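Local coordinates for hypothetical protein (Legionella pneumophila subsp. pneumophila, PDB 2IM9), which is of unknown function but belongs to an N-acetylmuramoyl-L-alanine amidase-like family of the papain-like peptidase clan, consistent with hydrolysis of amide bonds in peptidoglycan, at residues F64-G75 and P86-T97. Residues are numbered along the deposited sequence; the frame is centred on the assembly and turned at random.
Sequences FKGTKYILGSLG and PRYRVDGFDCDT
S73 and D94 tie the loop 64-75 to the start of helix 95-107: S73 N donates to D94 OD2 at 3.1 Å, reaching that oxygen from above the carboxylate plane. The other oxygen, D94 OD1, takes T97 N at 2.9 Å in a nearly straight N-cap bond (171°), while T97 OG1 accepts from D94 N and completes a capping box. One carboxylate thus serves the helix end and the loop together. Beside it, a single bridge pairs Y69 with F93 in the parallel pattern, F93 N donating to K68 O and F93 O accepting from I70 N; S73 OG donates to I70 O at 2.7 Å within its own segment.

R89 NH1 meets a lone pair of S73 O in the guanidinium plane (2.9 Å), and NE and NH2 grip D91 side-on, one nitrogen to each carboxylate oxygen, NE reaching OD1 at 2.7 Å. With chi3 bent to -61°, the guanidinium presents one face to I70 CD1, which sits 3.6 Å above its plane. Further along, G75 N bonds to P86 O, and L74 packs its branched end between T97 and the backbone of R87 and Y88.

At the other end the contact is aromatic: the edge of F93 meets the face of F64, planes 73° apart, and Y98 adds a second edge-to-face pairing with F93. A water bridges T67 OG1 to V90 O. Two more join K68 to D91: K68 N to D91 O, and K68 NZ to D91 OD2, the last two atoms 4.9 Å apart. A fourth accepts from C95 N and bonds Y69 OH, tying Y69 to the helix start. This implies that D94 joins cap to loop through S73 N, while D91 probably holds the guanidinium in the plane where R89 NH1 meets S73 O.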
# COMPACT_ATOMS: atom_id res chain seq x y z
N PHE A 64 9.43 -5.77 -11.43
CA PHE A 64 8.69 -4.58 -11.87
C PHE A 64 9.45 -3.27 -11.74
O PHE A 64 8.88 -2.23 -11.99
CB PHE A 64 7.36 -4.47 -11.11
CG PHE A 64 6.41 -5.60 -11.40
CD1 PHE A 64 5.76 -5.69 -12.64
CD2 PHE A 64 6.16 -6.58 -10.45
CE1 PHE A 64 4.88 -6.74 -12.92
CE2 PHE A 64 5.29 -7.64 -10.72
CZ PHE A 64 4.65 -7.72 -11.95
N LYS A 65 10.72 -3.31 -11.32
CA LYS A 65 11.50 -2.06 -11.28
C LYS A 65 11.51 -1.40 -12.66
O LYS A 65 11.62 -2.10 -13.69
CB LYS A 65 12.94 -2.29 -10.81
CG LYS A 65 13.08 -2.46 -9.30
CD LYS A 65 14.47 -2.94 -8.92
CE LYS A 65 15.52 -1.86 -9.12
NZ LYS A 65 16.83 -2.36 -8.62
N GLY A 66 11.37 -0.08 -12.68
CA GLY A 66 11.35 0.69 -13.91
C GLY A 66 9.99 0.87 -14.56
O GLY A 66 9.85 1.65 -15.50
N THR A 67 8.98 0.16 -14.06
CA THR A 67 7.59 0.34 -14.51
C THR A 67 7.07 1.71 -14.09
O THR A 67 7.29 2.16 -12.96
CB THR A 67 6.67 -0.76 -13.94
OG1 THR A 67 7.18 -2.05 -14.35
CG2 THR A 67 5.25 -0.61 -14.45
N LYS A 68 6.35 2.37 -15.00
CA LYS A 68 5.97 3.76 -14.79
C LYS A 68 4.98 3.93 -13.65
O LYS A 68 4.23 3.00 -13.32
CB LYS A 68 5.40 4.37 -16.07
CG LYS A 68 3.99 3.96 -16.38
CD LYS A 68 3.52 4.60 -17.68
CE LYS A 68 2.39 3.78 -18.28
NZ LYS A 68 1.73 4.54 -19.37
N TYR A 69 4.98 5.12 -13.08
CA TYR A 69 4.05 5.51 -12.05
C TYR A 69 2.75 5.94 -12.69
O TYR A 69 2.76 6.75 -13.63
CB TYR A 69 4.64 6.67 -11.23
CG TYR A 69 3.78 7.12 -10.09
CD1 TYR A 69 3.82 6.45 -8.86
CD2 TYR A 69 2.89 8.19 -10.24
CE1 TYR A 69 3.02 6.86 -7.80
CE2 TYR A 69 2.07 8.61 -9.18
CZ TYR A 69 2.15 7.92 -7.97
OH TYR A 69 1.35 8.33 -6.92
N ILE A 70 1.63 5.39 -12.22
CA ILE A 70 0.31 5.89 -12.59
C ILE A 70 -0.49 6.13 -11.31
O ILE A 70 -0.76 5.19 -10.57
CB ILE A 70 -0.49 4.94 -13.50
CG1 ILE A 70 0.32 4.61 -14.76
CG2 ILE A 70 -1.85 5.54 -13.84
CD1 ILE A 70 -0.29 3.51 -15.63
N LEU A 71 -0.85 7.38 -11.06
CA LEU A 71 -1.65 7.70 -9.89
C LEU A 71 -3.00 6.99 -9.97
O LEU A 71 -3.67 7.07 -11.00
CB LEU A 71 -1.88 9.20 -9.81
CG LEU A 71 -2.68 9.66 -8.60
CD1 LEU A 71 -1.97 9.30 -7.30
CD2 LEU A 71 -2.95 11.16 -8.70
N GLY A 72 -3.39 6.29 -8.90
CA GLY A 72 -4.69 5.60 -8.88
C GLY A 72 -4.77 4.53 -9.97
O GLY A 72 -5.68 4.53 -10.79
N SER A 73 -3.80 3.63 -9.97
CA SER A 73 -3.60 2.68 -11.08
C SER A 73 -4.76 1.71 -11.31
O SER A 73 -4.97 1.26 -12.43
CB SER A 73 -2.33 1.86 -10.84
OG SER A 73 -1.17 2.58 -11.28
N LEU A 74 -5.46 1.36 -10.23
CA LEU A 74 -6.47 0.29 -10.27
C LEU A 74 -7.85 0.79 -9.88
O LEU A 74 -7.98 1.75 -9.11
CB LEU A 74 -6.08 -0.86 -9.33
CG LEU A 74 -4.73 -1.52 -9.64
CD1 LEU A 74 -4.46 -2.73 -8.71
CD2 LEU A 74 -4.70 -1.96 -11.09
N GLY A 75 -8.86 0.11 -10.40
CA GLY A 75 -10.25 0.35 -10.00
C GLY A 75 -10.98 -0.97 -9.77
O GLY A 75 -10.39 -1.96 -9.31
N PRO A 86 -8.60 -0.79 -14.39
CA PRO A 86 -8.43 -2.25 -14.35
C PRO A 86 -8.30 -2.77 -12.92
O PRO A 86 -7.86 -2.04 -12.02
CB PRO A 86 -7.12 -2.50 -15.10
CG PRO A 86 -6.50 -1.17 -15.33
CD PRO A 86 -7.49 -0.09 -15.07
N ARG A 87 -8.65 -4.04 -12.73
CA ARG A 87 -8.52 -4.69 -11.43
C ARG A 87 -7.07 -5.02 -11.05
O ARG A 87 -6.73 -5.11 -9.86
CB ARG A 87 -9.36 -5.96 -11.44
CG ARG A 87 -10.83 -5.58 -11.38
CD ARG A 87 -11.72 -6.74 -11.74
NE ARG A 87 -11.62 -7.05 -13.16
CZ ARG A 87 -12.31 -8.00 -13.76
NH1 ARG A 87 -13.15 -8.74 -13.02
NH2 ARG A 87 -12.17 -8.20 -15.07
N TYR A 88 -6.24 -5.21 -12.07
CA TYR A 88 -4.79 -5.41 -11.93
C TYR A 88 -4.13 -5.10 -13.27
O TYR A 88 -4.79 -5.10 -14.33
CB TYR A 88 -4.45 -6.85 -11.50
CG TYR A 88 -5.15 -7.88 -12.36
CD1 TYR A 88 -4.55 -8.38 -13.52
CD2 TYR A 88 -6.43 -8.35 -12.01
CE1 TYR A 88 -5.20 -9.33 -14.33
CE2 TYR A 88 -7.09 -9.29 -12.79
CZ TYR A 88 -6.47 -9.77 -13.95
OH TYR A 88 -7.13 -10.70 -14.72
N ARG A 89 -2.84 -4.79 -13.23
CA ARG A 89 -2.10 -4.43 -14.44
C ARG A 89 -0.62 -4.57 -14.21
O ARG A 89 -0.16 -4.61 -13.06
CB ARG A 89 -2.44 -2.99 -14.86
CG ARG A 89 -1.97 -1.93 -13.87
CD ARG A 89 -2.70 -0.62 -14.05
NE ARG A 89 -2.49 -0.05 -15.40
CZ ARG A 89 -3.10 1.06 -15.86
NH1 ARG A 89 -3.97 1.72 -15.10
NH2 ARG A 89 -2.84 1.50 -17.10
N VAL A 90 0.15 -4.62 -15.30
CA VAL A 90 1.62 -4.72 -15.17
C VAL A 90 2.34 -3.56 -15.85
O VAL A 90 3.58 -3.57 -15.92
CB VAL A 90 2.14 -6.05 -15.74
CG1 VAL A 90 1.65 -7.22 -14.87
CG2 VAL A 90 1.71 -6.22 -17.21
N ASP A 91 1.59 -2.59 -16.35
CA ASP A 91 2.15 -1.48 -17.13
C ASP A 91 2.32 -0.19 -16.31
O ASP A 91 2.83 0.81 -16.81
CB ASP A 91 1.26 -1.20 -18.35
CG ASP A 91 -0.11 -0.67 -17.97
OD1 ASP A 91 -0.68 -1.18 -16.99
OD2 ASP A 91 -0.61 0.27 -18.62
N GLY A 92 1.87 -0.20 -15.06
CA GLY A 92 1.94 1.01 -14.23
C GLY A 92 1.49 0.69 -12.81
O GLY A 92 0.72 -0.25 -12.62
N PHE A 93 2.00 1.46 -11.85
CA PHE A 93 1.67 1.30 -10.43
C PHE A 93 1.61 2.63 -9.71
O PHE A 93 2.32 3.57 -10.10
CB PHE A 93 2.76 0.49 -9.73
CG PHE A 93 2.88 -0.92 -10.22
CD1 PHE A 93 1.98 -1.90 -9.81
CD2 PHE A 93 3.91 -1.28 -11.10
CE1 PHE A 93 2.08 -3.22 -10.27
CE2 PHE A 93 4.03 -2.58 -11.56
CZ PHE A 93 3.11 -3.56 -11.13
N ASP A 94 0.83 2.70 -8.63
CA ASP A 94 1.06 3.73 -7.63
C ASP A 94 1.62 3.07 -6.37
O ASP A 94 1.87 1.86 -6.38
CB ASP A 94 -0.19 4.58 -7.38
CG ASP A 94 -1.33 3.79 -6.79
OD1 ASP A 94 -1.10 3.00 -5.85
OD2 ASP A 94 -2.48 4.02 -7.24
N CYS A 95 1.87 3.81 -5.30
CA CYS A 95 2.57 3.17 -4.18
C CYS A 95 1.75 2.02 -3.59
O CYS A 95 2.32 0.98 -3.23
CB CYS A 95 2.97 4.16 -3.08
SG CYS A 95 1.60 4.93 -2.24
N ASP A 96 0.43 2.21 -3.53
CA ASP A 96 -0.47 1.22 -2.93
C ASP A 96 -0.65 0.01 -3.84
O ASP A 96 -0.60 -1.12 -3.38
CB ASP A 96 -1.86 1.83 -2.69
CG ASP A 96 -1.81 3.10 -1.87
OD1 ASP A 96 -1.25 3.06 -0.77
OD2 ASP A 96 -2.35 4.13 -2.33
N THR A 97 -0.89 0.24 -5.13
CA THR A 97 -1.11 -0.87 -6.05
C THR A 97 0.16 -1.70 -6.27
O THR A 97 0.08 -2.91 -6.51
CB THR A 97 -1.74 -0.42 -7.38
OG1 THR A 97 -0.78 0.29 -8.17
CG2 THR A 97 -2.97 0.49 -7.13
O HOH W 1 6.23 -3.71 -16.27
O HOH W 2 6.00 0.97 -17.66
O HOH W 3 -0.32 2.84 -19.72
O HOH W 4 1.46 6.71 -4.85